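Local coordinates for protein cytochrome (Paracoccus pantotrophus, PDB 2XTS) that supplies a heme-bearing cytochrome part of the sulfane dehydrogenase SoxCD and probably passes on electrons drawn from protein-bound sulfur, at residues F116-S120 against N121-E125. Sequence-based numbering, arbitrary orientation.
Sequences FLLYS and NGLVE
Leu117 O is gripped twice by Asn121. The side-chain ND2 comes in at 2.9 Å from Leu117 O, nearly straight at 166°. The backbone N of Asn121 bonds to Leu117 O at 3.1 Å, the two donors reaching the oxygen from opposite faces of its carbonyl plane. They hold the end of helix 107-120 of the cytochrome c domain, which closes in a Schellman motif: Leu123 N turns back to Leu118 O at 3.0 Å, and Gly122 N, on the residue of positive phi (74°), bonds to Tyr119 O at 2.9 Å. With CG beside its own backbone N (chi1 -84°), Asn121 folds its amide back over the last turn, Leu117 O lying close to the amide plane. The same ND2 also bonds to Leu63 O, tying the helix end to a neighbouring loop, while the Leu117 side chain lies about 5 Å from the heme. With an alanine here, Leu63 O would probably lose this donor and Leu117 O the straighter of its two bonds from Asn121, keeping the bent backbone one. Beyond the glycine the chain turns back across the last turn of the helix. Leu118 CD2 meets Leu123 CD1, the two side chains crossing at about a right angle, and Val124 CG2 settles against Leu118 CB at 3.7 Å and, more loosely, Tyr119 CB. Val124 O sits near the Tyr119 ring plane at its edge, 3.5 Å from Tyr119 CD1.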
loop_
_atom_site.group_PDB
_atom_site.type_symbol
_atom_site.label_atom_id
_atom_site.label_comp_id
_atom_site.label_asym_id
_atom_site.label_seq_id
_atom_site.Cartn_x
_atom_site.Cartn_y
_atom_site.Cartn_z
ATOM N N PHE D 116 -20.700 -7.831 -44.654
ATOM C CA PHE D 116 -19.422 -7.793 -45.380
ATOM C C PHE D 116 -18.360 -8.708 -44.741
ATOM O O PHE D 116 -17.572 -9.335 -45.441
ATOM C CB PHE D 116 -18.886 -6.350 -45.444
ATOM C CG PHE D 116 -17.537 -6.245 -46.075
ATOM C CD1 PHE D 116 -17.391 -6.449 -47.435
ATOM C CD2 PHE D 116 -16.411 -5.978 -45.298
ATOM C CE1 PHE D 116 -16.158 -6.391 -48.033
ATOM C CE2 PHE D 116 -15.153 -5.925 -45.907
ATOM C CZ PHE D 116 -15.042 -6.128 -47.279
ATOM N N LEU D 117 -18.307 -8.752 -43.411
ATOM C CA LEU D 117 -17.368 -9.655 -42.736
ATOM C C LEU D 117 -17.738 -11.118 -43.015
ATOM O O LEU D 117 -16.869 -11.958 -43.211
ATOM C CB LEU D 117 -17.291 -9.346 -41.234
ATOM C CG LEU D 117 -16.598 -8.021 -40.897
ATOM C CD1 LEU D 117 -16.795 -7.759 -39.422
ATOM C CD2 LEU D 117 -15.121 -8.060 -41.270
ATOM N N LEU D 118 -19.029 -11.437 -43.049
ATOM C CA LEU D 118 -19.432 -12.791 -43.456
ATOM C C LEU D 118 -18.939 -13.084 -44.877
ATOM O O LEU D 118 -18.405 -14.142 -45.152
ATOM C CB LEU D 118 -20.944 -12.961 -43.395
ATOM C CG LEU D 118 -21.531 -13.094 -42.002
ATOM C CD1 LEU D 118 -23.041 -12.918 -42.031
ATOM C CD2 LEU D 118 -21.143 -14.427 -41.359
ATOM N N TYR D 119 -19.159 -12.152 -45.795
ATOM C CA TYR D 119 -18.726 -12.344 -47.175
ATOM C C TYR D 119 -17.204 -12.509 -47.271
ATOM O O TYR D 119 -16.698 -13.375 -47.981
ATOM C CB TYR D 119 -19.165 -11.149 -48.019
ATOM C CG TYR D 119 -18.546 -11.128 -49.400
ATOM C CD1 TYR D 119 -18.989 -12.013 -50.372
ATOM C CD2 TYR D 119 -17.479 -10.272 -49.708
ATOM C CE1 TYR D 119 -18.416 -12.018 -51.638
ATOM C CE2 TYR D 119 -16.902 -10.291 -50.958
ATOM C CZ TYR D 119 -17.384 -11.169 -51.914
ATOM O OH TYR D 119 -16.820 -11.188 -53.158
ATOM N N SER D 120 -16.472 -11.695 -46.523
ATOM C CA SER D 120 -15.023 -11.738 -46.552
ATOM C C SER D 120 -14.452 -13.058 -46.012
ATOM O O SER D 120 -13.339 -13.471 -46.366
ATOM C CB SER D 120 -14.456 -10.566 -45.777
ATOM O OG SER D 120 -14.782 -9.322 -46.346
ATOM N N ASN D 121 -15.231 -13.729 -45.174
ATOM C CA ASN D 121 -14.900 -15.039 -44.627
ATOM C C ASN D 121 -15.475 -16.178 -45.470
ATOM O O ASN D 121 -15.389 -17.329 -45.085
ATOM C CB ASN D 121 -15.404 -15.140 -43.174
ATOM C CG ASN D 121 -14.435 -14.540 -42.198
ATOM O OD1 ASN D 121 -13.467 -15.199 -41.815
ATOM N ND2 ASN D 121 -14.686 -13.300 -41.772
ATOM N N GLY D 122 -16.057 -15.854 -46.615
ATOM C CA GLY D 122 -16.524 -16.873 -47.548
ATOM C C GLY D 122 -17.784 -17.574 -47.110
ATOM O O GLY D 122 -18.068 -18.698 -47.560
ATOM N N LEU D 123 -18.572 -16.917 -46.257
ATOM C CA LEU D 123 -19.728 -17.568 -45.626
ATOM C C LEU D 123 -21.084 -17.216 -46.243
ATOM O O LEU D 123 -22.088 -17.895 -45.974
ATOM C CB LEU D 123 -19.755 -17.267 -44.127
ATOM C CG LEU D 123 -18.523 -17.766 -43.381
ATOM C CD1 LEU D 123 -18.546 -17.231 -41.933
ATOM C CD2 LEU D 123 -18.388 -19.293 -43.438
ATOM N N VAL D 124 -21.118 -16.120 -47.003
ATOM C CA VAL D 124 -22.300 -15.705 -47.749
ATOM C C VAL D 124 -21.836 -15.171 -49.100
ATOM O O VAL D 124 -20.650 -14.849 -49.271
ATOM C CB VAL D 124 -23.111 -14.616 -46.988
ATOM C CG1 VAL D 124 -23.579 -15.109 -45.621
ATOM C CG2 VAL D 124 -22.331 -13.325 -46.857
ATOM N N GLU D 125 -22.769 -15.076 -50.050
ATOM C CA GLU D 125 -22.493 -14.488 -51.352
ATOM C C GLU D 125 -22.565 -12.962 -51.279
ATOM O O GLU D 125 -23.060 -12.374 -50.295
ATOM C CB GLU D 125 -23.476 -15.013 -52.410
ATOM C CG GLU D 125 -23.480 -16.530 -52.581
ATOM C CD GLU D 125 -22.127 -17.093 -52.989
ATOM O OE1 GLU D 125 -21.390 -16.422 -53.733
ATOM O OE2 GLU D 125 -21.786 -18.216 -52.549
#